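Local atomic coordinates of sulfur oxidation protein SOXB (PDB entry 2WDF), a protein that carries a pair of manganese ions and probably works as a hydrolase of the 5'-nucleotidase family in the oxidation of sulfur compounds. Residues T369-R374 with V540-E545; V445-A450 with G483-E488; Y474-D479 with V548-R553. One frame throughout, in Å; residues are numbered along the deposited sequence. Where two conformers were deposited one is given.

Contact 1: T369-R374 with V540-E545; sequences TLLYKR and VRVRPE
The Tyr372 ring meets residues 540-545 through its hydroxyl end, with OH 4.4 Å from CB of Pro544, while Leu557 and Pro558 also touch the tyrosine. The second flat group, the Arg543 guanidinium, has Glu545 OE2 over one face, displaced toward the rim; NE lies 3.4 Å from that OE2, and the oxygen stands well out of the guanidinium plane, so that charge alone links the two. The motif is a water-bridged contact of two loops in the C-terminal part of a 5'-nucleotidase-family protein: residues 369-374 run from strand 363-367 toward helix 380-392, and residues 540-545 lead from strand 539-540 to strand 548-550. One direct hydrogen bond joins them, from Thr369 OG1 to Val542 O at 2.6 Å. Because OG1 sits between the backbone N and the carbonyl carbon (chi1 63°), it faces this carbonyl, which it meets 31° out of plane. The same hydroxyl accepts from a water 2.5 Å from OG1, and that water in turn takes the N-H of Val542. Both polar backbone atoms of one valine are thereby served from the opposing loop, directly or through water. Beside this polar seam the contact turns apolar: Leu371 CD2 approaches Val542 CB at 4.3 Å, with Leu384 of helix 380-392 also against the leucine. Arg541 points its CB away and pairs with Glu368. A second water completes the seam, donating to Leu370 O at 2.8 Å and to Val542 O at 2.6 Å.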
ATOM      1  N   THR A 369     -10.525  21.165   4.351  1.00 19.18           N
ATOM      2  CA  THR A 369      -9.214  21.104   3.719  1.00 18.71           C
ATOM      3  C   THR A 369      -8.862  19.682   3.281  1.00 19.47           C
ATOM      4  O   THR A 369      -9.530  18.714   3.643  1.00 17.64           O
ATOM      5  CB  THR A 369      -8.136  21.649   4.666  1.00 23.60           C
ATOM      6  OG1 THR A 369      -8.086  20.819   5.829  1.00 24.30           O
ATOM      7  CG2 THR A 369      -8.472  23.079   5.088  1.00 22.83           C
ATOM      8  N   LEU A 370      -7.789  19.571   2.512  1.00 15.65           N
ATOM      9  CA  LEU A 370      -7.316  18.280   2.035  1.00 14.13           C
ATOM     10  C   LEU A 370      -6.845  17.383   3.182  1.00 15.42           C
ATOM     11  O   LEU A 370      -5.973  17.766   3.944  1.00 12.73           O
ATOM     12  CB  LEU A 370      -6.155  18.496   1.060  1.00 13.60           C
ATOM     13  CG  LEU A 370      -5.559  17.243   0.416  1.00 16.52           C
ATOM     14  CD1 LEU A 370      -6.557  16.612  -0.561  1.00 15.11           C
ATOM     15  CD2 LEU A 370      -4.259  17.598  -0.283  1.00 21.34           C
ATOM     16  N   LEU A 371      -7.428  16.188   3.294  1.00 12.94           N
ATOM     17  CA  LEU A 371      -7.012  15.197   4.287  1.00 12.52           C
ATOM     18  C   LEU A 371      -6.270  14.085   3.549  1.00 15.57           C
ATOM     19  O   LEU A 371      -6.882  13.319   2.820  1.00 14.43           O
ATOM     20  CB  LEU A 371      -8.225  14.588   5.010  1.00 12.15           C
ATOM     21  CG  LEU A 371      -8.988  15.594   5.871  1.00 16.05           C
ATOM     22  CD1 LEU A 371     -10.237  14.962   6.468  1.00 15.43           C
ATOM     23  CD2 LEU A 371      -8.071  16.147   6.963  1.00 16.46           C
ATOM     24  N   TYR A 372      -4.947  14.044   3.698  1.00 12.82           N
ATOM     25  CA  TYR A 372      -4.128  13.034   3.026  1.00 12.46           C
ATOM     26  C   TYR A 372      -3.423  12.190   4.078  1.00 16.91           C
ATOM     27  O   TYR A 372      -3.256  12.617   5.223  1.00 14.95           O
ATOM     28  CB  TYR A 372      -3.103  13.680   2.072  1.00 12.67           C
ATOM     29  CG  TYR A 372      -2.076  14.571   2.751  1.00 11.63           C
ATOM     30  CD1 TYR A 372      -0.818  14.073   3.118  1.00 12.56           C
ATOM     31  CD2 TYR A 372      -2.346  15.917   2.988  1.00 11.26           C
ATOM     32  CE1 TYR A 372       0.139  14.896   3.690  1.00 12.39           C
ATOM     33  CE2 TYR A 372      -1.402  16.737   3.588  1.00 11.44           C
ATOM     34  CZ  TYR A 372      -0.164  16.225   3.935  1.00 14.75           C
ATOM     35  OH  TYR A 372       0.764  17.046   4.541  1.00 14.17           O
ATOM     36  N   LYS A 373      -3.033  10.981   3.683  1.00 14.84           N
ATOM     37  CA  LYS A 373      -2.426  10.025   4.603  1.00 13.76           C
ATOM     38  C   LYS A 373      -0.950   9.705   4.380  1.00 15.90           C
ATOM     39  O   LYS A 373      -0.176   9.620   5.339  1.00 13.97           O
ATOM     40  CB  LYS A 373      -3.216   8.705   4.548  1.00 14.18           C
ATOM     41  CG  LYS A 373      -2.501   7.519   5.234  1.00 15.00           C
ATOM     42  CD  LYS A 373      -2.771   7.533   6.750  1.00 13.22           C
ATOM     43  CE  LYS A 373      -2.004   6.445   7.489  1.00 13.58           C
ATOM     44  NZ  LYS A 373      -2.445   6.348   8.929  1.00 11.71           N
ATOM     45  N   ARG A 374      -0.584   9.469   3.120  1.00 11.58           N
ATOM     46  CA  ARG A 374       0.773   9.062   2.758  0.50 11.40           C
ATOM     47  C   ARG A 374       1.853  10.129   2.928  1.00 15.39           C
ATOM     48  O   ARG A 374       1.688  11.277   2.493  1.00 14.10           O
ATOM     49  CB  ARG A 374       0.805   8.471   1.337  0.50  9.91           C
ATOM     50  CG  ARG A 374       0.045   7.154   1.201  0.50 10.22           C
ATOM     51  CD  ARG A 374      -0.257   6.832  -0.261  0.50 11.20           C
ATOM     52  NE  ARG A 374       0.937   6.395  -0.999  0.50  7.08           N
ATOM     53  CZ  ARG A 374       0.997   6.296  -2.325  0.50 17.13           C
ATOM     54  NH1 ARG A 374       2.117   5.896  -2.921  0.50  3.00           N
ATOM     55  NH2 ARG A 374      -0.070   6.597  -3.056  0.50 10.72           N
ATOM     56  N   VAL A 540     -14.551  19.850   9.976  1.00 19.60           N
ATOM     57  CA  VAL A 540     -13.158  19.857  10.395  1.00 18.84           C
ATOM     58  C   VAL A 540     -12.345  20.705   9.421  1.00 22.95           C
ATOM     59  O   VAL A 540     -12.714  20.857   8.264  1.00 22.00           O
ATOM     60  CB  VAL A 540     -12.583  18.421  10.554  1.00 21.78           C
ATOM     61  CG1 VAL A 540     -13.372  17.637  11.598  1.00 21.56           C
ATOM     62  CG2 VAL A 540     -12.555  17.682   9.216  1.00 21.14           C
ATOM     63  N   ARG A 541     -11.246  21.260   9.906  1.00 22.16           N
ATOM     64  CA  ARG A 541     -10.370  22.082   9.082  0.50 22.93           C
ATOM     65  C   ARG A 541      -8.934  21.966   9.588  1.00 29.52           C
ATOM     66  O   ARG A 541      -8.404  22.885  10.212  1.00 32.00           O
ATOM     67  CB  ARG A 541     -10.833  23.544   9.091  0.50 21.99           C
ATOM     68  CG  ARG A 541     -11.174  24.084  10.468  0.50 28.07           C
ATOM     69  CD  ARG A 541     -11.799  25.473  10.378  0.50 37.71           C
ATOM     70  NE  ARG A 541     -13.229  25.418  10.082  0.50 35.91           N
ATOM     71  CZ  ARG A 541     -14.137  24.892  10.897  0.50 41.14           C
ATOM     72  NH1 ARG A 541     -13.764  24.382  12.063  0.50 25.90           N
ATOM     73  NH2 ARG A 541     -15.417  24.883  10.549  0.50 21.91           N
ATOM     74  N   VAL A 542      -8.322  20.815   9.325  1.00 26.10           N
ATOM     75  CA  VAL A 542      -6.958  20.535   9.737  1.00 25.22           C
ATOM     76  C   VAL A 542      -6.004  21.176   8.744  1.00 31.12           C
ATOM     77  O   VAL A 542      -6.087  20.929   7.544  1.00 32.79           O
ATOM     78  CB  VAL A 542      -6.730  19.015   9.828  1.00 28.20           C
ATOM     79  CG1 VAL A 542      -5.315  18.703  10.284  1.00 27.62           C
ATOM     80  CG2 VAL A 542      -7.761  18.381  10.756  1.00 27.82           C
ATOM     81  N   ARG A 543      -5.129  22.035   9.241  1.00 27.98           N
ATOM     82  CA  ARG A 543      -4.169  22.711   8.378  1.00 28.75           C
ATOM     83  C   ARG A 543      -2.816  22.040   8.548  1.00 29.82           C
ATOM     84  O   ARG A 543      -2.456  21.620   9.647  1.00 28.28           O
ATOM     85  CB  ARG A 543      -4.076  24.200   8.728  1.00 30.64           C
ATOM     86  CG  ARG A 543      -3.381  24.489  10.042  1.00 48.89           C
ATOM     87  CD  ARG A 543      -4.158  25.508  10.864  1.00 66.23           C
ATOM     88  NE  ARG A 543      -3.302  26.188  11.836  1.00 75.40           N
ATOM     89  CZ  ARG A 543      -2.132  26.743  11.537  1.00 86.83           C
ATOM     90  NH1 ARG A 543      -1.677  26.708  10.289  1.00 68.88           N
ATOM     91  NH2 ARG A 543      -1.420  27.338  12.487  1.00 71.15           N
ATOM     92  N   PRO A 544      -2.054  21.915   7.453  1.00 25.41           N
ATOM     93  CA  PRO A 544      -0.786  21.201   7.645  1.00 23.91           C
ATOM     94  C   PRO A 544       0.217  21.918   8.536  1.00 26.71           C
ATOM     95  O   PRO A 544       0.710  22.985   8.196  1.00 27.10           O
ATOM     96  CB  PRO A 544      -0.254  21.020   6.221  1.00 25.36           C
ATOM     97  CG  PRO A 544      -0.923  22.081   5.422  1.00 30.38           C
ATOM     98  CD  PRO A 544      -2.257  22.335   6.055  1.00 25.08           C
ATOM     99  N   GLU A 545       0.539  21.299   9.666  1.00 22.26           N
ATOM    100  CA  GLU A 545       1.526  21.847  10.593  1.00 21.76           C
ATOM    101  C   GLU A 545       2.460  20.731  11.047  1.00 22.88           C
ATOM    102  O   GLU A 545       2.302  20.168  12.133  1.00 22.15           O
ATOM    103  CB  GLU A 545       0.830  22.479  11.801  1.00 23.61           C
ATOM    104  CG  GLU A 545      -0.459  23.190  11.445  1.00 36.69           C
ATOM    105  CD  GLU A 545      -1.467  23.173  12.584  1.00 58.15           C
ATOM    106  OE1 GLU A 545      -2.421  22.353  12.538  1.00 40.61           O
ATOM    107  OE2 GLU A 545      -1.295  23.985  13.522  1.00 47.80           O
TER
HETATM  108  O   HOH W   1      -9.624  19.251   7.059  1.00 25.83           O
HETATM  109  O   HOH W   2      -5.414  20.223   5.159  1.00 23.86           O

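Contact 2: V445-A450 with G483-E488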
ATOM      1  N   VAL A 445      11.394   4.534  20.808  1.00 21.25           N
ATOM      2  CA  VAL A 445      10.477   4.025  19.792  1.00 22.11           C
ATOM      3  C   VAL A 445      10.724   4.742  18.465  1.00 23.73           C
ATOM      4  O   VAL A 445      10.819   4.121  17.408  1.00 21.19           O
ATOM      5  CB  VAL A 445       9.015   4.211  20.234  1.00 27.29           C
ATOM      6  CG1 VAL A 445       8.084   4.000  19.060  1.00 28.36           C
ATOM      7  CG2 VAL A 445       8.678   3.254  21.345  1.00 27.47           C
ATOM      8  N   LEU A 446      10.808   6.065  18.527  1.00 20.19           N
ATOM      9  CA  LEU A 446      11.062   6.852  17.327  1.00 19.70           C
ATOM     10  C   LEU A 446      12.428   6.518  16.712  1.00 21.45           C
ATOM     11  O   LEU A 446      12.548   6.365  15.497  1.00 19.66           O
ATOM     12  CB  LEU A 446      10.978   8.334  17.664  1.00 19.80           C
ATOM     13  CG  LEU A 446       9.548   8.805  17.942  1.00 24.51           C
ATOM     14  CD1 LEU A 446       9.549  10.251  18.400  1.00 24.65           C
ATOM     15  CD2 LEU A 446       8.682   8.629  16.683  1.00 25.07           C
ATOM     16  N   GLU A 447      13.457   6.408  17.552  1.00 17.93           N
ATOM     17  CA  GLU A 447      14.801   6.102  17.061  1.00 17.58           C
ATOM     18  C   GLU A 447      14.790   4.723  16.423  1.00 20.46           C
ATOM     19  O   GLU A 447      15.458   4.488  15.422  1.00 20.11           O
ATOM     20  CB  GLU A 447      15.845   6.131  18.195  1.00 18.60           C
ATOM     21  CG  GLU A 447      16.310   7.514  18.578  1.00 26.35           C
ATOM     22  CD  GLU A 447      17.356   8.105  17.645  1.00 23.59           C
ATOM     23  OE1 GLU A 447      17.721   9.269  17.878  1.00 33.85           O
ATOM     24  OE2 GLU A 447      17.846   7.424  16.712  1.00 22.14           O
ATOM     25  N   ASP A 448      14.030   3.817  17.030  1.00 15.96           N
ATOM     26  CA  ASP A 448      13.891   2.454  16.543  1.00 16.67           C
ATOM     27  C   ASP A 448      13.245   2.415  15.148  1.00 19.74           C
ATOM     28  O   ASP A 448      13.727   1.727  14.247  1.00 18.17           O
ATOM     29  CB  ASP A 448      13.039   1.658  17.526  1.00 19.98           C
ATOM     30  CG  ASP A 448      12.874   0.213  17.122  1.00 41.19           C
ATOM     31  OD1 ASP A 448      11.744  -0.303  17.253  1.00 46.07           O
ATOM     32  OD2 ASP A 448      13.871  -0.408  16.689  1.00 46.58           O
ATOM     33  N   ILE A 449      12.136   3.132  14.987  1.00 18.02           N
ATOM     34  CA  ILE A 449      11.451   3.198  13.696  1.00 17.04           C
ATOM     35  C   ILE A 449      12.380   3.867  12.697  1.00 20.56           C
ATOM     36  O   ILE A 449      12.492   3.428  11.562  1.00 20.93           O
ATOM     37  CB  ILE A 449      10.109   3.978  13.779  1.00 19.96           C
ATOM     38  CG1 ILE A 449       9.105   3.225  14.656  1.00 19.70           C
ATOM     39  CG2 ILE A 449       9.535   4.175  12.359  1.00 17.75           C
ATOM     40  CD1 ILE A 449       8.128   4.126  15.384  1.00 25.49           C
ATOM     41  N   ALA A 450      13.049   4.927  13.143  1.00 17.46           N
ATOM     42  CA  ALA A 450      13.970   5.681  12.300  1.00 17.66           C
ATOM     43  C   ALA A 450      15.087   4.806  11.746  1.00 23.32           C
ATOM     44  O   ALA A 450      15.427   4.895  10.563  1.00 24.10           O
ATOM     45  CB  ALA A 450      14.543   6.881  13.067  1.00 18.13           C
ATOM     46  N   GLY A 483      20.543   5.938  17.199  1.00 24.99           N
ATOM     47  CA  GLY A 483      20.591   6.442  18.556  1.00 24.51           C
ATOM     48  C   GLY A 483      20.748   7.949  18.510  1.00 29.85           C
ATOM     49  O   GLY A 483      20.570   8.640  19.515  1.00 30.22           O
ATOM     50  N   GLU A 484      21.084   8.460  17.329  1.00 25.81           N
ATOM     51  CA  GLU A 484      21.277   9.896  17.151  1.00 25.71           C
ATOM     52  C   GLU A 484      20.388  10.521  16.064  1.00 25.78           C
ATOM     53  O   GLU A 484      20.553  11.691  15.735  1.00 23.48           O
ATOM     54  CB  GLU A 484      22.753  10.198  16.845  1.00 27.29           C
ATOM     55  CG  GLU A 484      23.677  10.044  18.048  1.00 39.93           C
ATOM     56  CD  GLU A 484      25.144  10.065  17.662  1.00 57.19           C
ATOM     57  OE1 GLU A 484      25.520  10.892  16.804  1.00 41.57           O
ATOM     58  OE2 GLU A 484      25.920   9.254  18.216  1.00 52.03           O
ATOM     59  N   ARG A 485      19.464   9.750  15.496  1.00 20.97           N
ATOM     60  CA  ARG A 485      18.612  10.281  14.429  1.00 20.20           C
ATOM     61  C   ARG A 485      17.499  11.199  14.930  1.00 24.75           C
ATOM     62  O   ARG A 485      17.045  12.091  14.217  1.00 25.47           O
ATOM     63  CB  ARG A 485      18.029   9.152  13.575  1.00 18.19           C
ATOM     64  CG  ARG A 485      19.018   8.518  12.622  1.00 21.50           C
ATOM     65  CD  ARG A 485      18.301   7.679  11.578  1.00 22.03           C
ATOM     66  NE  ARG A 485      19.237   7.011  10.668  1.00 20.87           N
ATOM     67  CZ  ARG A 485      19.833   5.850  10.926  1.00 29.04           C
ATOM     68  NH1 ARG A 485      19.600   5.225  12.071  1.00 22.72           N
ATOM     69  NH2 ARG A 485      20.657   5.308  10.036  1.00 22.02           N
ATOM     70  N   VAL A 486      17.049  10.958  16.154  1.00 21.54           N
ATOM     71  CA  VAL A 486      15.973  11.738  16.742  1.00 21.90           C
ATOM     72  C   VAL A 486      16.514  12.595  17.870  1.00 30.25           C
ATOM     73  O   VAL A 486      17.082  12.073  18.830  1.00 28.29           O
ATOM     74  CB  VAL A 486      14.849  10.829  17.253  1.00 24.12           C
ATOM     75  CG1 VAL A 486      13.680  11.665  17.746  1.00 23.67           C
ATOM     76  CG2 VAL A 486      14.427   9.829  16.175  1.00 23.19           C
ATOM     77  N   ARG A 487      16.323  13.910  17.759  1.00 29.23           N
ATOM     78  CA  ARG A 487      16.802  14.834  18.783  1.00 30.04           C
ATOM     79  C   ARG A 487      15.822  15.965  19.051  1.00 32.39           C
ATOM     80  O   ARG A 487      14.847  16.150  18.316  1.00 32.49           O
ATOM     81  CB  ARG A 487      18.166  15.407  18.390  1.00 29.93           C
ATOM     82  CG  ARG A 487      18.156  16.151  17.072  1.00 43.48           C
ATOM     83  CD  ARG A 487      19.469  15.981  16.324  1.00 55.36           C
ATOM     84  NE  ARG A 487      19.910  17.240  15.729  1.00 59.92           N
ATOM     85  CZ  ARG A 487      20.850  17.341  14.794  1.00 72.19           C
ATOM     86  NH1 ARG A 487      21.467  16.253  14.347  1.00 54.92           N
ATOM     87  NH2 ARG A 487      21.173  18.534  14.307  1.00 56.87           N
ATOM     88  N   GLU A 488      16.093  16.726  20.107  1.00 28.96           N
ATOM     89  CA  GLU A 488      15.258  17.867  20.485  1.00 29.23           C
ATOM     90  C   GLU A 488      13.784  17.496  20.637  1.00 30.38           C
ATOM     91  O   GLU A 488      12.905  18.230  20.180  1.00 29.38           O
ATOM     92  CB  GLU A 488      15.400  18.984  19.450  1.00 31.04           C
ATOM     93  CG  GLU A 488      16.844  19.364  19.147  1.00 45.45           C
ATOM     94  CD  GLU A 488      17.310  20.565  19.947  1.00 66.93           C
ATOM     95  OE1 GLU A 488      16.677  20.887  20.974  1.00 58.13           O
ATOM     96  OE2 GLU A 488      18.311  21.191  19.550  1.00 62.30           O
TER
HETATM   97  O   HOH W   3      17.805   5.656  14.595  1.00 20.61           O
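Glu447, on helix 439-453, thrusts its carboxylate into the turn that precedes strand 486-487, and here the contact is tight. Chi1 (-80°), with CG anti to the carbonyl carbon, lays CG alongside the Val486 side chain, 3.8 Å from its CG2, and a bend at chi2 carries the carboxylate on to the backbone amides. OE1 takes the Val486 N-H at a short 2.5 Å, approached from well above the carboxylate plane. OE2 offers its syn lone pair to Arg485 N at 3.1 Å and receives a weak bond from Gly483 N. Leu446 CB closes the apolar flank, 4.0 Å from Val486 CG2.

The other side is looser. Ala450 CB rests on the aliphatic part of Arg485, 4.1 Å from CD, and a water links Glu447 O, Glu447 OE2 and Arg485 NH1. The arginine itself is held mainly by Pro478 O, through NE, with Thr482 taking NH1.

A helix side chain thus pins a turn leading into a sheet of the C-terminal domain. Since Arg485 NH1 stays 5.4 Å from Glu447 OE2, the buried carboxylate is probably stabilised chiefly by amide N-H groups and water, with no direct ion pair.

Contact 3: Y474-D479 with V548-R553; sequences YVLDPD and VKVIGR
A chi1 of 71° places the Tyr474 ring between its own backbone N and carbonyl carbon, where CG2 of Val548 packs over one face, 4.0 Å from the ring centroid in a CH-pi contact. At the far end, a bend at chi2 (-72°) folds Arg553 back toward Asp479. Between these points strands 474-476 and 548-550 pair in parallel, one edge of the C-terminal sheet: Leu476 N bonds to Lys549 O at 2.7 Å, and Ile551 N to Leu476 O at 2.8 Å. On the face opposite Tyr474, Val475 CG1 touches Ile551 CD1 at 3.7 Å.

Beyond the strands an Asx turn, Asp477 OD1 accepting from Asp479 N, presents Asp479 to the arginine. NH2 and NH1 of Arg553 both grip Asp479 OD2, at 2.9 and 3.1 Å, the oxygen lying in the guanidinium plane, while Pro478 CG covers one guanidinium face at 3.8 Å from CZ. Replacing Arg553 with an alanine would probably deprive Asp479 of its charge partner and uncover that side of Pro478. Asp479 OD1 also accepts from Lys56 N, and Arg553 NH2 donates to Ala54 O; the ion pair continues the pairing past its last backbone bond, and these two further hydrogen bonds tie it to the loop of Ala54 and Lys56.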
ATOM      1  N   TYR A 474       9.728  17.110  17.026  1.00 17.89           N
ATOM      2  CA  TYR A 474      11.108  16.659  17.087  1.00 17.92           C
ATOM      3  C   TYR A 474      11.924  17.013  15.845  1.00 22.26           C
ATOM      4  O   TYR A 474      11.401  17.529  14.846  1.00 21.06           O
ATOM      5  CB  TYR A 474      11.175  15.161  17.426  1.00 19.41           C
ATOM      6  CG  TYR A 474      10.711  14.219  16.323  1.00 21.06           C
ATOM      7  CD1 TYR A 474      11.628  13.529  15.538  1.00 22.93           C
ATOM      8  CD2 TYR A 474       9.359  13.965  16.120  1.00 21.84           C
ATOM      9  CE1 TYR A 474      11.211  12.653  14.543  1.00 24.45           C
ATOM     10  CE2 TYR A 474       8.930  13.105  15.128  1.00 22.26           C
ATOM     11  CZ  TYR A 474       9.855  12.440  14.349  1.00 28.76           C
ATOM     12  OH  TYR A 474       9.422  11.581  13.358  1.00 27.14           O
ATOM     13  N   VAL A 475      13.223  16.778  15.940  1.00 19.51           N
ATOM     14  CA  VAL A 475      14.144  17.048  14.844  1.00 19.32           C
ATOM     15  C   VAL A 475      14.668  15.694  14.389  1.00 21.59           C
ATOM     16  O   VAL A 475      15.038  14.857  15.219  1.00 20.52           O
ATOM     17  CB  VAL A 475      15.302  17.964  15.309  1.00 23.94           C
ATOM     18  CG1 VAL A 475      16.211  18.323  14.150  1.00 24.25           C
ATOM     19  CG2 VAL A 475      14.759  19.211  15.967  1.00 23.70           C
ATOM     20  N   LEU A 476      14.690  15.470  13.081  1.00 17.78           N
ATOM     21  CA  LEU A 476      15.145  14.189  12.567  1.00 17.31           C
ATOM     22  C   LEU A 476      16.299  14.350  11.613  1.00 20.34           C
ATOM     23  O   LEU A 476      16.237  15.158  10.686  1.00 18.29           O
ATOM     24  CB  LEU A 476      14.002  13.454  11.847  1.00 17.61           C
ATOM     25  CG  LEU A 476      14.419  12.196  11.069  1.00 21.88           C
ATOM     26  CD1 LEU A 476      14.467  10.983  11.995  1.00 21.51           C
ATOM     27  CD2 LEU A 476      13.484  11.932   9.888  1.00 25.34           C
ATOM     28  N   ASP A 477      17.334  13.537  11.817  1.00 18.10           N
ATOM     29  CA  ASP A 477      18.473  13.519  10.924  1.00 18.20           C
ATOM     30  C   ASP A 477      18.610  12.111  10.385  1.00 24.63           C
ATOM     31  O   ASP A 477      19.205  11.243  11.025  1.00 25.53           O
ATOM     32  CB  ASP A 477      19.759  13.956  11.627  1.00 19.61           C
ATOM     33  CG  ASP A 477      20.913  14.094  10.656  1.00 25.92           C
ATOM     34  OD1 ASP A 477      20.732  13.700   9.482  1.00 21.50           O
ATOM     35  OD2 ASP A 477      21.987  14.595  11.053  1.00 35.76           O
ATOM     36  N   PRO A 478      18.025  11.858   9.205  1.00 21.28           N
ATOM     37  CA  PRO A 478      18.017  10.553   8.534  1.00 20.67           C
ATOM     38  C   PRO A 478      19.403   9.947   8.329  1.00 23.66           C
ATOM     39  O   PRO A 478      19.545   8.726   8.225  1.00 22.90           O
ATOM     40  CB  PRO A 478      17.361  10.842   7.176  1.00 21.76           C
ATOM     41  CG  PRO A 478      17.236  12.332   7.074  1.00 26.01           C
ATOM     42  CD  PRO A 478      17.282  12.887   8.457  1.00 21.44           C
ATOM     43  N   ASP A 479      20.416  10.803   8.263  1.00 19.72           N
ATOM     44  CA  ASP A 479      21.785  10.352   8.020  1.00 19.73           C
ATOM     45  C   ASP A 479      22.631  10.206   9.281  1.00 24.19           C
ATOM     46  O   ASP A 479      23.773   9.755   9.209  1.00 24.26           O
ATOM     47  CB  ASP A 479      22.474  11.274   7.014  1.00 21.10           C
ATOM     48  CG  ASP A 479      21.725  11.343   5.698  1.00 23.56           C
ATOM     49  OD1 ASP A 479      21.429  10.274   5.137  1.00 26.64           O
ATOM     50  OD2 ASP A 479      21.412  12.452   5.241  1.00 21.74           O
ATOM     51  N   VAL A 548       7.712  17.942  12.704  1.00 20.37           N
ATOM     52  CA  VAL A 548       9.070  17.445  12.558  0.50 20.48           C
ATOM     53  C   VAL A 548       9.916  18.361  11.690  1.00 25.25           C
ATOM     54  O   VAL A 548       9.429  18.963  10.736  1.00 26.60           O
ATOM     55  CB  VAL A 548       9.096  15.998  12.017  0.50 24.49           C
ATOM     56  CG1 VAL A 548       8.510  15.947  10.615  0.50 24.43           C
ATOM     57  CG2 VAL A 548      10.519  15.453  12.017  0.50 24.09           C
ATOM     58  N   LYS A 549      11.190  18.456  12.043  1.00 21.08           N
ATOM     59  CA  LYS A 549      12.159  19.247  11.295  0.50 20.20           C
ATOM     60  C   LYS A 549      13.175  18.238  10.767  1.00 22.84           C
ATOM     61  O   LYS A 549      13.748  17.477  11.541  1.00 22.68           O
ATOM     62  CB  LYS A 549      12.842  20.266  12.225  0.50 22.32           C
ATOM     63  CG  LYS A 549      14.085  20.944  11.648  0.50 28.13           C
ATOM     64  CD  LYS A 549      14.733  21.876  12.681  0.50 32.83           C
ATOM     65  CE  LYS A 549      16.173  22.252  12.307  0.50 30.80           C
ATOM     66  NZ  LYS A 549      17.015  22.621  13.497  0.50 20.43           N
ATOM     67  N   VAL A 550      13.344  18.188   9.452  1.00 17.48           N
ATOM     68  CA  VAL A 550      14.255  17.244   8.842  1.00 17.27           C
ATOM     69  C   VAL A 550      15.589  17.871   8.467  1.00 24.42           C
ATOM     70  O   VAL A 550      15.650  18.768   7.626  1.00 24.74           O
ATOM     71  CB  VAL A 550      13.600  16.557   7.621  1.00 20.57           C
ATOM     72  CG1 VAL A 550      14.431  15.352   7.191  1.00 20.26           C
ATOM     73  CG2 VAL A 550      12.158  16.129   7.967  1.00 20.03           C
ATOM     74  N   ILE A 551      16.661  17.380   9.080  1.00 21.40           N
ATOM     75  CA  ILE A 551      17.993  17.877   8.784  1.00 21.16           C
ATOM     76  C   ILE A 551      18.469  17.361   7.441  1.00 24.97           C
ATOM     77  O   ILE A 551      18.424  16.159   7.177  1.00 25.26           O
ATOM     78  CB  ILE A 551      19.016  17.471   9.868  1.00 24.19           C
ATOM     79  CG1 ILE A 551      18.584  17.989  11.243  1.00 24.91           C
ATOM     80  CG2 ILE A 551      20.415  17.956   9.473  1.00 22.56           C
ATOM     81  CD1 ILE A 551      18.295  19.489  11.286  1.00 29.39           C
ATOM     82  N   GLY A 552      18.983  18.266   6.618  1.00 21.84           N
ATOM     83  CA  GLY A 552      19.539  17.919   5.326  1.00 21.54           C
ATOM     84  C   GLY A 552      18.527  17.693   4.224  1.00 27.37           C
ATOM     85  O   GLY A 552      18.901  17.280   3.133  1.00 28.03           O
ATOM     86  N   ARG A 553      17.253  17.954   4.509  1.00 24.40           N
ATOM     87  CA  ARG A 553      16.181  17.775   3.527  1.00 23.92           C
ATOM     88  C   ARG A 553      15.210  18.942   3.523  1.00 25.64           C
ATOM     89  O   ARG A 553      14.943  19.544   4.560  1.00 24.41           O
ATOM     90  CB  ARG A 553      15.356  16.515   3.854  1.00 23.88           C
ATOM     91  CG  ARG A 553      16.163  15.248   4.075  1.00 28.42           C
ATOM     92  CD  ARG A 553      16.712  14.765   2.772  1.00 22.44           C
ATOM     93  NE  ARG A 553      17.358  13.468   2.900  1.00 28.08           N
ATOM     94  CZ  ARG A 553      18.462  13.246   3.602  1.00 34.81           C
ATOM     95  NH1 ARG A 553      19.032  14.232   4.278  1.00 25.22           N
ATOM     96  NH2 ARG A 553      18.995  12.039   3.632  1.00 25.96           N
TER

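In the fold
Contacts 2 and 3 meet on one sheet: strand 472-476 of contact 3 has strand 486-487 of contact 2 on one side and strand 548-550 on the other, while contact 2 adds helix 439-453. The centres of the two contacts lie about 10 Å apart, and they touch where Val486 CG1 packs on Tyr474 CD1. Contact 1 stands about 21 Å from contact 3 by centres, yet its second segment leads along the chain toward strand 548-550. All three are partly buried and away from the manganese site. Their chemistry follows their place: water and one hydroxyl join loops in contact 1, a carboxylate holds a turn to a helix in contact 2, and backbone bonds with a closing ion pair make contact 3, which buries the largest surface.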